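Local coordinates for Blr3880 protein (Bradyrhizobium japonicum, PDB 2OOD) that probably catalyses the hydrolytic deamination of guanine to xanthine and ammonia, using one bound zinc ion per subunit, at residues N114-G119 and T146-E151; E180-D185 and P213-A218; K187-Q192 and N199-T204; Q192-G197 and P227-N232. One frame throughout, in Å; residues are numbered along the deposited sequence.

Contact 1. Residues N114-G119 and T146-E151; sequences NYAREG and TEELFE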
# COMPACT_ATOMS: atom_id res chain seq x y z
N ASN A 114 -25.78 -3.77 -21.42
CA ASN A 114 -25.26 -2.41 -21.55
C ASN A 114 -24.28 -2.10 -20.43
O ASN A 114 -23.20 -1.55 -20.67
CB ASN A 114 -26.39 -1.39 -21.53
CG ASN A 114 -27.19 -1.39 -22.82
OD1 ASN A 114 -26.67 -1.08 -23.89
ND2 ASN A 114 -28.47 -1.76 -22.72
N TYR A 115 -24.65 -2.47 -19.21
CA TYR A 115 -23.81 -2.25 -18.04
C TYR A 115 -22.55 -3.10 -18.18
O TYR A 115 -21.45 -2.65 -17.92
CB TYR A 115 -24.55 -2.66 -16.77
CG TYR A 115 -23.96 -2.09 -15.50
CD1 TYR A 115 -24.31 -0.82 -15.07
CD2 TYR A 115 -23.08 -2.82 -14.73
CE1 TYR A 115 -23.78 -0.29 -13.89
CE2 TYR A 115 -22.54 -2.30 -13.55
CZ TYR A 115 -22.91 -1.04 -13.14
OH TYR A 115 -22.41 -0.51 -11.95
N ALA A 116 -22.73 -4.35 -18.61
CA ALA A 116 -21.62 -5.26 -18.79
C ALA A 116 -20.63 -4.69 -19.79
O ALA A 116 -19.41 -4.74 -19.58
CB ALA A 116 -22.12 -6.61 -19.27
N ARG A 117 -21.15 -4.15 -20.89
CA ARG A 117 -20.30 -3.58 -21.93
C ARG A 117 -19.50 -2.39 -21.41
O ARG A 117 -18.33 -2.23 -21.75
CB ARG A 117 -21.14 -3.15 -23.13
CG ARG A 117 -20.30 -2.62 -24.28
CD ARG A 117 -21.16 -2.05 -25.40
NE ARG A 117 -21.96 -3.09 -26.04
CZ ARG A 117 -23.29 -3.10 -26.05
NH1 ARG A 117 -23.97 -2.14 -25.43
NH2 ARG A 117 -23.94 -4.08 -26.68
N GLU A 118 -20.11 -1.57 -20.57
CA GLU A 118 -19.42 -0.41 -20.01
C GLU A 118 -18.37 -0.83 -18.99
O GLU A 118 -17.27 -0.27 -18.96
CB GLU A 118 -20.40 0.54 -19.36
CG GLU A 118 -20.03 1.98 -19.60
CD GLU A 118 -20.32 2.87 -18.41
OE1 GLU A 118 -21.43 2.74 -17.82
OE2 GLU A 118 -19.44 3.69 -18.07
N GLY A 119 -18.70 -1.80 -18.14
CA GLY A 119 -17.76 -2.28 -17.14
C GLY A 119 -16.55 -2.87 -17.83
O GLY A 119 -15.42 -2.54 -17.49
N THR A 146 -19.29 -12.38 -19.56
CA THR A 146 -18.20 -13.11 -20.19
C THR A 146 -18.11 -12.83 -21.69
O THR A 146 -17.01 -12.68 -22.23
CB THR A 146 -18.35 -14.64 -20.00
OG1 THR A 146 -18.22 -14.95 -18.61
CG2 THR A 146 -17.28 -15.39 -20.78
N GLU A 147 -19.26 -12.76 -22.36
CA GLU A 147 -19.27 -12.50 -23.80
C GLU A 147 -18.70 -11.12 -24.08
O GLU A 147 -17.83 -10.96 -24.94
CB GLU A 147 -20.69 -12.60 -24.35
CG GLU A 147 -21.35 -13.95 -24.15
CD GLU A 147 -22.84 -13.93 -24.44
OE1 GLU A 147 -23.42 -12.82 -24.42
OE2 GLU A 147 -23.44 -15.00 -24.68
N GLU A 148 -19.20 -10.11 -23.37
CA GLU A 148 -18.72 -8.75 -23.57
C GLU A 148 -17.22 -8.60 -23.30
O GLU A 148 -16.56 -7.79 -23.95
CB GLU A 148 -19.49 -7.77 -22.69
CG GLU A 148 -20.94 -7.56 -23.10
CD GLU A 148 -21.08 -7.16 -24.56
OE1 GLU A 148 -20.33 -6.27 -25.02
OE2 GLU A 148 -21.95 -7.73 -25.26
N LEU A 149 -16.69 -9.38 -22.36
CA LEU A 149 -15.27 -9.31 -22.02
C LEU A 149 -14.39 -9.89 -23.13
O LEU A 149 -13.40 -9.28 -23.52
CB LEU A 149 -14.98 -10.04 -20.71
CG LEU A 149 -13.48 -10.20 -20.40
CD1 LEU A 149 -12.86 -8.85 -20.14
CD2 LEU A 149 -13.29 -11.11 -19.21
N PHE A 150 -14.74 -11.07 -23.61
CA PHE A 150 -13.97 -11.69 -24.67
C PHE A 150 -13.96 -10.84 -25.94
O PHE A 150 -12.94 -10.70 -26.60
CB PHE A 150 -14.52 -13.07 -25.00
CG PHE A 150 -14.02 -14.16 -24.10
CD1 PHE A 150 -12.66 -14.40 -23.97
CD2 PHE A 150 -14.92 -14.98 -23.41
CE1 PHE A 150 -12.19 -15.44 -23.18
CE2 PHE A 150 -14.46 -16.03 -22.62
CZ PHE A 150 -13.09 -16.26 -22.50
N GLU A 151 -15.11 -10.27 -26.27
CA GLU A 151 -15.23 -9.48 -27.48
C GLU A 151 -14.48 -8.15 -27.45
O GLU A 151 -13.86 -7.77 -28.45
CB GLU A 151 -16.71 -9.28 -27.82
CG GLU A 151 -17.24 -10.44 -28.66
CD GLU A 151 -18.74 -10.64 -28.55
OE1 GLU A 151 -19.49 -9.64 -28.57
OE2 GLU A 151 -19.17 -11.81 -28.45
O HOH W 1 -21.19 -5.31 -27.50
O HOH W 2 -23.65 -6.34 -27.71

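Contact 2. Residues E180-D185 and P213-A218; sequences ENFYRD and PELLKA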
# COMPACT_ATOMS: atom_id res chain seq x y z
N GLU A 180 -26.75 -27.36 -14.39
CA GLU A 180 -27.11 -27.69 -15.77
C GLU A 180 -26.84 -26.50 -16.69
O GLU A 180 -26.08 -26.61 -17.66
CB GLU A 180 -28.58 -28.10 -15.86
CG GLU A 180 -28.91 -29.46 -15.21
CD GLU A 180 -28.56 -29.53 -13.71
OE1 GLU A 180 -29.15 -28.75 -12.91
OE2 GLU A 180 -27.70 -30.37 -13.33
N ASN A 181 -27.47 -25.36 -16.38
CA ASN A 181 -27.28 -24.15 -17.18
C ASN A 181 -25.80 -23.77 -17.24
O ASN A 181 -25.30 -23.32 -18.28
CB ASN A 181 -28.09 -22.98 -16.59
CG ASN A 181 -29.59 -23.20 -16.72
OD1 ASN A 181 -30.08 -23.66 -17.75
ND2 ASN A 181 -30.32 -22.85 -15.67
N PHE A 182 -25.10 -23.93 -16.13
CA PHE A 182 -23.69 -23.62 -16.10
C PHE A 182 -22.94 -24.46 -17.14
O PHE A 182 -22.13 -23.94 -17.91
CB PHE A 182 -23.10 -23.90 -14.71
CG PHE A 182 -21.61 -23.74 -14.65
CD1 PHE A 182 -21.03 -22.48 -14.62
CD2 PHE A 182 -20.79 -24.86 -14.69
CE1 PHE A 182 -19.65 -22.34 -14.63
CE2 PHE A 182 -19.40 -24.73 -14.70
CZ PHE A 182 -18.83 -23.46 -14.67
N TYR A 183 -23.21 -25.76 -17.15
CA TYR A 183 -22.56 -26.65 -18.10
C TYR A 183 -22.94 -26.26 -19.52
O TYR A 183 -22.09 -26.23 -20.42
CB TYR A 183 -22.98 -28.10 -17.88
CG TYR A 183 -22.46 -29.02 -18.97
CD1 TYR A 183 -21.12 -29.32 -19.05
CD2 TYR A 183 -23.32 -29.57 -19.92
CE1 TYR A 183 -20.62 -30.14 -20.06
CE2 TYR A 183 -22.83 -30.40 -20.94
CZ TYR A 183 -21.48 -30.68 -21.00
OH TYR A 183 -20.95 -31.51 -21.98
N ARG A 184 -24.22 -25.98 -19.71
CA ARG A 184 -24.73 -25.59 -21.02
C ARG A 184 -24.02 -24.33 -21.51
O ARG A 184 -23.38 -24.34 -22.56
CB ARG A 184 -26.24 -25.33 -20.91
CG ARG A 184 -26.93 -25.05 -22.24
CD ARG A 184 -28.30 -24.42 -21.96
NE ARG A 184 -28.14 -23.14 -21.27
CZ ARG A 184 -29.11 -22.49 -20.64
NH1 ARG A 184 -30.34 -23.01 -20.60
NH2 ARG A 184 -28.87 -21.32 -20.05
N ASP A 185 -24.12 -23.25 -20.73
CA ASP A 185 -23.49 -21.99 -21.10
C ASP A 185 -21.97 -22.07 -21.24
O ASP A 185 -21.41 -21.54 -22.21
CB ASP A 185 -23.86 -20.89 -20.10
CG ASP A 185 -25.36 -20.66 -20.02
OD1 ASP A 185 -26.06 -20.92 -21.02
OD2 ASP A 185 -25.84 -20.20 -18.97
N PRO A 213 -21.56 -30.26 -5.03
CA PRO A 213 -20.81 -31.30 -5.74
C PRO A 213 -21.29 -31.52 -7.17
O PRO A 213 -20.57 -32.11 -7.98
CB PRO A 213 -20.98 -32.52 -4.83
CG PRO A 213 -22.27 -32.26 -4.14
CD PRO A 213 -22.18 -30.79 -3.82
N GLU A 214 -22.51 -31.07 -7.50
CA GLU A 214 -22.99 -31.23 -8.87
C GLU A 214 -22.28 -30.21 -9.77
O GLU A 214 -21.82 -30.55 -10.87
CB GLU A 214 -24.51 -31.01 -8.98
CG GLU A 214 -25.35 -31.95 -8.14
CD GLU A 214 -25.65 -31.37 -6.76
OE1 GLU A 214 -26.40 -30.35 -6.70
OE2 GLU A 214 -25.15 -31.92 -5.74
N LEU A 215 -22.18 -28.97 -9.29
CA LEU A 215 -21.52 -27.91 -10.03
C LEU A 215 -20.06 -28.28 -10.29
O LEU A 215 -19.54 -28.09 -11.38
CB LEU A 215 -21.60 -26.59 -9.25
CG LEU A 215 -20.92 -25.38 -9.90
CD1 LEU A 215 -21.52 -25.15 -11.27
CD2 LEU A 215 -21.10 -24.16 -9.02
N LEU A 216 -19.40 -28.84 -9.28
CA LEU A 216 -18.00 -29.23 -9.45
C LEU A 216 -17.91 -30.45 -10.34
O LEU A 216 -16.91 -30.64 -11.05
CB LEU A 216 -17.35 -29.51 -8.10
CG LEU A 216 -17.11 -28.29 -7.21
CD1 LEU A 216 -16.59 -28.72 -5.86
CD2 LEU A 216 -16.11 -27.37 -7.89
N LYS A 217 -18.94 -31.29 -10.33
CA LYS A 217 -18.93 -32.48 -11.17
C LYS A 217 -19.09 -32.01 -12.62
O LYS A 217 -18.56 -32.63 -13.56
CB LYS A 217 -20.07 -33.44 -10.77
CG LYS A 217 -19.87 -34.85 -11.32
CD LYS A 217 -20.93 -35.85 -10.82
CE LYS A 217 -20.64 -36.40 -9.40
NZ LYS A 217 -20.84 -35.43 -8.26
N ALA A 218 -19.80 -30.90 -12.79
CA ALA A 218 -20.02 -30.31 -14.11
C ALA A 218 -18.68 -29.77 -14.64
O ALA A 218 -18.35 -29.95 -15.82
CB ALA A 218 -21.04 -29.18 -14.01

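Contact 3. Residues K187-Q192 and N199-T204; sequences KRLIAQ and NLYAIT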
# COMPACT_ATOMS: atom_id res chain seq x y z
N LYS A 187 -20.24 -24.57 -22.04
CA LYS A 187 -20.00 -25.36 -23.23
C LYS A 187 -20.11 -24.47 -24.47
O LYS A 187 -19.31 -24.57 -25.41
CB LYS A 187 -21.01 -26.51 -23.30
CG LYS A 187 -20.59 -27.68 -24.16
CD LYS A 187 -19.45 -28.47 -23.52
CE LYS A 187 -18.87 -29.52 -24.49
NZ LYS A 187 -19.89 -30.49 -25.00
N ARG A 188 -21.11 -23.59 -24.46
CA ARG A 188 -21.33 -22.68 -25.57
C ARG A 188 -20.18 -21.69 -25.67
O ARG A 188 -19.62 -21.47 -26.75
CB ARG A 188 -22.65 -21.92 -25.37
CG ARG A 188 -22.91 -20.86 -26.43
CD ARG A 188 -24.34 -20.36 -26.34
NE ARG A 188 -24.57 -19.52 -25.16
CZ ARG A 188 -23.98 -18.34 -24.96
NH1 ARG A 188 -23.12 -17.85 -25.85
NH2 ARG A 188 -24.26 -17.64 -23.86
N LEU A 189 -19.83 -21.09 -24.53
CA LEU A 189 -18.77 -20.09 -24.47
C LEU A 189 -17.41 -20.65 -24.88
O LEU A 189 -16.61 -19.95 -25.50
CB LEU A 189 -18.70 -19.48 -23.07
CG LEU A 189 -20.00 -18.79 -22.64
CD1 LEU A 189 -19.87 -18.34 -21.20
CD2 LEU A 189 -20.30 -17.62 -23.55
N ILE A 190 -17.15 -21.91 -24.54
CA ILE A 190 -15.89 -22.54 -24.92
C ILE A 190 -15.86 -22.65 -26.43
O ILE A 190 -14.81 -22.49 -27.07
CB ILE A 190 -15.74 -23.95 -24.30
CG1 ILE A 190 -15.59 -23.83 -22.78
CG2 ILE A 190 -14.54 -24.66 -24.90
CD1 ILE A 190 -15.68 -25.15 -22.03
N ALA A 191 -17.02 -22.93 -27.01
CA ALA A 191 -17.17 -23.07 -28.45
C ALA A 191 -16.82 -21.75 -29.13
O ALA A 191 -15.90 -21.68 -29.95
CB ALA A 191 -18.59 -23.47 -28.79
N GLN A 192 -17.56 -20.71 -28.78
CA GLN A 192 -17.36 -19.38 -29.35
C GLN A 192 -16.04 -18.68 -29.09
O GLN A 192 -15.57 -17.94 -29.96
CB GLN A 192 -18.47 -18.44 -28.90
CG GLN A 192 -19.81 -18.69 -29.54
CD GLN A 192 -20.71 -17.48 -29.43
OE1 GLN A 192 -20.25 -16.34 -29.57
NE2 GLN A 192 -22.01 -17.71 -29.19
N ASN A 199 -7.84 -15.23 -27.21
CA ASN A 199 -8.73 -15.58 -26.11
C ASN A 199 -8.56 -17.03 -25.63
O ASN A 199 -8.50 -17.95 -26.45
CB ASN A 199 -10.20 -15.38 -26.50
CG ASN A 199 -10.58 -13.92 -26.66
OD1 ASN A 199 -10.21 -13.08 -25.83
ND2 ASN A 199 -11.32 -13.60 -27.71
N LEU A 200 -8.49 -17.23 -24.32
CA LEU A 200 -8.34 -18.56 -23.71
C LEU A 200 -9.44 -18.73 -22.67
O LEU A 200 -9.69 -17.82 -21.88
CB LEU A 200 -6.96 -18.68 -23.06
CG LEU A 200 -5.78 -18.53 -24.02
CD1 LEU A 200 -4.48 -18.52 -23.26
CD2 LEU A 200 -5.80 -19.67 -25.03
N TYR A 201 -10.09 -19.89 -22.67
CA TYR A 201 -11.19 -20.13 -21.74
C TYR A 201 -10.81 -20.89 -20.47
O TYR A 201 -10.02 -21.83 -20.51
CB TYR A 201 -12.31 -20.90 -22.43
CG TYR A 201 -13.60 -20.86 -21.67
CD1 TYR A 201 -14.47 -19.78 -21.78
CD2 TYR A 201 -13.94 -21.87 -20.79
CE1 TYR A 201 -15.64 -19.71 -21.04
CE2 TYR A 201 -15.12 -21.80 -20.03
CZ TYR A 201 -15.96 -20.72 -20.16
OH TYR A 201 -17.10 -20.63 -19.39
N ALA A 202 -11.40 -20.51 -19.34
CA ALA A 202 -11.11 -21.18 -18.08
C ALA A 202 -12.39 -21.64 -17.40
O ALA A 202 -13.27 -20.82 -17.11
CB ALA A 202 -10.34 -20.25 -17.16
N ILE A 203 -12.50 -22.95 -17.17
CA ILE A 203 -13.66 -23.51 -16.48
C ILE A 203 -13.60 -22.79 -15.15
O ILE A 203 -12.57 -22.83 -14.48
CB ILE A 203 -13.48 -25.02 -16.21
CG1 ILE A 203 -13.06 -25.74 -17.50
CG2 ILE A 203 -14.78 -25.59 -15.67
CD1 ILE A 203 -14.12 -25.80 -18.54
N THR A 204 -14.68 -22.15 -14.74
CA THR A 204 -14.59 -21.41 -13.50
C THR A 204 -15.58 -21.61 -12.36
O THR A 204 -16.59 -20.91 -12.26
CB THR A 204 -14.55 -19.89 -13.78
OG1 THR A 204 -13.48 -19.61 -14.69
CG2 THR A 204 -14.30 -19.11 -12.50

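Contact 4. Residues Q192-G197 and P227-N232; sequences QYHDKG and PDCWVN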
# COMPACT_ATOMS: atom_id res chain seq x y z
N GLN A 192 -17.56 -20.71 -28.78
CA GLN A 192 -17.36 -19.38 -29.35
C GLN A 192 -16.04 -18.68 -29.09
O GLN A 192 -15.57 -17.94 -29.96
CB GLN A 192 -18.47 -18.44 -28.90
CG GLN A 192 -19.81 -18.69 -29.54
CD GLN A 192 -20.71 -17.48 -29.43
OE1 GLN A 192 -20.25 -16.34 -29.57
NE2 GLN A 192 -22.01 -17.71 -29.19
N TYR A 193 -15.44 -18.90 -27.93
CA TYR A 193 -14.22 -18.16 -27.61
C TYR A 193 -12.90 -18.87 -27.40
O TYR A 193 -11.86 -18.35 -27.81
CB TYR A 193 -14.50 -17.28 -26.41
CG TYR A 193 -15.72 -16.41 -26.60
CD1 TYR A 193 -15.70 -15.33 -27.48
CD2 TYR A 193 -16.89 -16.66 -25.89
CE1 TYR A 193 -16.82 -14.52 -27.65
CE2 TYR A 193 -18.01 -15.85 -26.06
CZ TYR A 193 -17.97 -14.79 -26.93
OH TYR A 193 -19.08 -13.97 -27.08
N HIS A 194 -12.90 -20.02 -26.75
CA HIS A 194 -11.62 -20.67 -26.50
C HIS A 194 -10.69 -20.82 -27.71
O HIS A 194 -11.06 -21.40 -28.74
CB HIS A 194 -11.80 -22.03 -25.83
CG HIS A 194 -10.50 -22.65 -25.42
ND1 HIS A 194 -9.62 -22.02 -24.56
CD2 HIS A 194 -9.88 -23.78 -25.83
CE1 HIS A 194 -8.52 -22.74 -24.46
NE2 HIS A 194 -8.65 -23.81 -25.22
N ASP A 195 -9.48 -20.30 -27.57
CA ASP A 195 -8.45 -20.37 -28.59
C ASP A 195 -8.79 -19.73 -29.93
O ASP A 195 -8.31 -20.15 -30.98
CB ASP A 195 -8.03 -21.83 -28.79
CG ASP A 195 -6.66 -21.94 -29.45
OD1 ASP A 195 -5.75 -21.18 -29.03
OD2 ASP A 195 -6.48 -22.79 -30.36
N LYS A 196 -9.64 -18.71 -29.88
CA LYS A 196 -10.00 -17.95 -31.07
C LYS A 196 -9.24 -16.64 -30.87
O LYS A 196 -9.54 -15.88 -29.94
CB LYS A 196 -11.51 -17.68 -31.10
CG LYS A 196 -12.39 -18.91 -31.17
CD LYS A 196 -12.36 -19.54 -32.55
CE LYS A 196 -13.47 -20.59 -32.69
NZ LYS A 196 -14.82 -19.99 -32.47
N GLY A 197 -8.26 -16.37 -31.71
CA GLY A 197 -7.49 -15.15 -31.53
C GLY A 197 -6.63 -15.40 -30.31
O GLY A 197 -6.09 -16.50 -30.16
N PRO A 227 -9.94 -30.76 -22.63
CA PRO A 227 -8.63 -30.83 -21.97
C PRO A 227 -7.74 -29.59 -22.11
O PRO A 227 -6.91 -29.33 -21.24
CB PRO A 227 -8.00 -32.06 -22.61
CG PRO A 227 -8.60 -32.07 -23.99
CD PRO A 227 -10.05 -31.79 -23.67
N ASP A 228 -7.92 -28.83 -23.18
CA ASP A 228 -7.09 -27.65 -23.41
C ASP A 228 -7.49 -26.45 -22.57
O ASP A 228 -6.70 -25.52 -22.41
CB ASP A 228 -7.12 -27.26 -24.89
CG ASP A 228 -5.96 -26.38 -25.29
OD1 ASP A 228 -4.80 -26.85 -25.21
OD2 ASP A 228 -6.20 -25.21 -25.68
N CYS A 229 -8.71 -26.47 -22.04
CA CYS A 229 -9.19 -25.37 -21.22
C CYS A 229 -8.53 -25.27 -19.84
O CYS A 229 -8.14 -26.27 -19.25
CB CYS A 229 -10.70 -25.47 -21.02
SG CYS A 229 -11.70 -24.92 -22.40
N TRP A 230 -8.43 -24.04 -19.34
CA TRP A 230 -7.87 -23.75 -18.03
C TRP A 230 -8.95 -23.95 -16.97
O TRP A 230 -10.14 -24.08 -17.28
CB TRP A 230 -7.41 -22.29 -17.97
CG TRP A 230 -6.02 -22.01 -18.48
CD1 TRP A 230 -4.96 -21.59 -17.75
CD2 TRP A 230 -5.56 -22.09 -19.84
NE1 TRP A 230 -3.87 -21.39 -18.56
CE2 TRP A 230 -4.21 -21.69 -19.85
CE3 TRP A 230 -6.15 -22.46 -21.05
CZ2 TRP A 230 -3.45 -21.65 -21.02
CZ3 TRP A 230 -5.38 -22.41 -22.22
CH2 TRP A 230 -4.05 -22.01 -22.19
N VAL A 231 -8.52 -23.98 -15.70
CA VAL A 231 -9.43 -24.11 -14.56
C VAL A 231 -9.01 -22.98 -13.62
O VAL A 231 -7.84 -22.88 -13.24
CB VAL A 231 -9.30 -25.47 -13.84
CG1 VAL A 231 -10.38 -25.59 -12.77
CG2 VAL A 231 -9.44 -26.61 -14.83
N ASN A 232 -9.96 -22.13 -13.24
CA ASN A 232 -9.67 -20.99 -12.39
C ASN A 232 -10.61 -20.95 -11.20
O ASN A 232 -11.83 -21.02 -11.37
CB ASN A 232 -9.80 -19.71 -13.24
CG ASN A 232 -9.55 -18.44 -12.46
OD1 ASN A 232 -8.62 -18.37 -11.65
ND2 ASN A 232 -10.36 -17.42 -12.71

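Contact 1. Residues N114-G119 and T146-E151
R117 and E148 lie on helices 113-129 and 143-156, whose backbones come together with the two CA atoms 5.6 Å apart. These helices belong to the outer layer of the amidohydrolase TIM barrel, and strand 132-138 runs between them in the chain, so the contact is a worked example of how neighbouring peripheral helices pack. The apolar part is small: A116 CB rests on E148 CG at 4.1 Å, at the foot of the acid. Above it the polar ends meet more loosely. The E148 chain bends at chi2 (-54°), which turns its carboxylate toward R117, where OE1 also lies beside the aliphatic CB and CG of the arginine. The direct salt bridge from R117 NE to E148 OE1 is long, 3.7 Å, and the guanidinium and carboxylate planes stand 81° apart, so the pair does not form a flat, two-pronged clasp. A second charge claims the acid, because E148 OE2 is salt-bridged to R113, and the carboxylate is therefore shared between two arginines, which would probably help keep it ionised. R117 NH1 also makes a weak bond to N114 OD1, one turn earlier in its helix. Two waters bridge R117 and E148, both in plane at the guanidinium edge: one accepts from R117 NH2 and donates to E148 OE2, the other accepts from R117 NE at 2.8 Å and donates to E148 OE1 at 2.8 Å.

Contact 2. Residues E180-D185 and P213-A218
The F182 ring has the CD1 methyl of L215 over one face and the CB methyl of A218 at its edge, near the ring plane. Over the face the contact is a CH-pi interaction: L215 CD1 stands 4.0 Å from the F182 ring centroid, 30° off the normal, toward the CD2 side of the ring. At the edge, F182 CD2 approaches A218 CB at 4.4 Å. The ring is directed into this position because F182 CG is anti to the backbone N (chi1 173°), and the two side chains, F182 and L215, cross at about a right angle. Y183 adds a further patch, its CB lying 4.5 Å from A218 CB, while its hydroxyl bonds to E225, a polar link farther along helix 213-225. The backbones are helices 179-193 and 213-225, successive outer helices of the TIM barrel; their short segments run nearly parallel, at 16°, with axes 9.4 Å apart. A third flat group, the R184 guanidinium, serves its own helix: its NE and NH2 grip D185 OD1 side-on, NH2 at 3.0 Å, and both nitrogens reach that oxygen from the same face of the carboxylate. L215 lies about 11 Å, side chain to ligand, from the bound guanine. Between residues 180-185 and 213-218 the side-chain contacts are apolar and depend on methyl groups fitted against a ring, whereas the R184–D185 salt bridge stays within its own helix.

Contact 3. Residues K187-Q192 and N199-T204
Y201 and I190 carry the CH-pi part of this contact, which joins helix 179-193 to strand 199-205, the second strand of the β-α-β unit 160-166, 179-193, 199-205. I190 CG1 sits over one face of the Y201 ring, 3.7 Å from its centroid and 29° off the normal, offset toward the CD2 rim. With chi1 at -164°, Y201 CG is anti to its own backbone nitrogen, which turns the ring toward the helix. Apolar packing completes the seam: L189 CB reaches Y201 CE1 at 3.7 Å, approaching the ring obliquely, and I190 CD1 meets I203 CD1 at 3.9 Å. The helix and strand segments run nearly antiparallel, at 162°, with axes 8.7 Å apart. Hydrogen bonding is left to other partners, since the Y201 hydroxyl accepts from the backbone N of L164 on strand 160-166. Replacing Y201 with alanine would probably open a gap beneath I190 and L189 and leave that L164 amide without its acceptor. One tyrosine thus combines two chemistries, presenting a hydrophobic ring to the buried face of the helix and a polar oxygen to the first strand of the unit.

Contact 4. Residues Q192-G197 and P227-N232
In the type II β-turn Y193 to K196, at the C-terminal side of helix 179-193, the second residue H194 reaches across to D228 and C229 in the loop before barrel strand 230-234, and to W230 at its start. H194 NE2 donates to D228 OD2 at 2.9 Å with an N-H...O angle of 155°; the carboxylate offers its anti lone pair, and D228 lies near the ring plane of H194, the two planes being 58° apart. C229 SG sits almost centrally over one face, 4.0 Å from the H194 ring centroid and 11° off the normal, a sulfur-aromatic contact, while D195 CB lies over the opposite face, toward the rim. H194 CE1 meets the indole edge at W230 CZ3, 3.9 Å away. The other nitrogen, H194 ND1, accepts from the backbone N of Y201, so with NE2 donating the ring is consistent with the neutral, NE2-protonated tautomer. A leucine in place of H194 would probably leave D228 OD2 without its donor and the Y201 amide without its acceptor, loosening the turn from strand 199-205 and from the loop before strand 230-234. The indole of W230 donates through NE1 to L389 O. As TIM-barrel metal sites lie at the C-terminal ends of the strands, this loop packing beside the start of a strand is characteristic of the opposite, structural end of the barrel.

Contacts 2, 3 and 4 all use helix 179-193, gripping it in turn near its beginning, along its later half, and in the turn that follows. Contact 1 comes first in the chain and closes before the others open; contact 3 is nested inside the loop closed by contact 2, and contact 4 crosses both. Contacts 3 and 4, their centres only 5 Å apart, reach neighbouring parallel strands, 199-205 and 230-234, whereas the centres of contacts 1 and 2 are 23 Å apart and the two do not touch. Contact 1 joins the group through the E147–R188 salt bridge and through F150, which packs on Y201. The four therefore tie successive helices and strands of one TIM-barrel wall together.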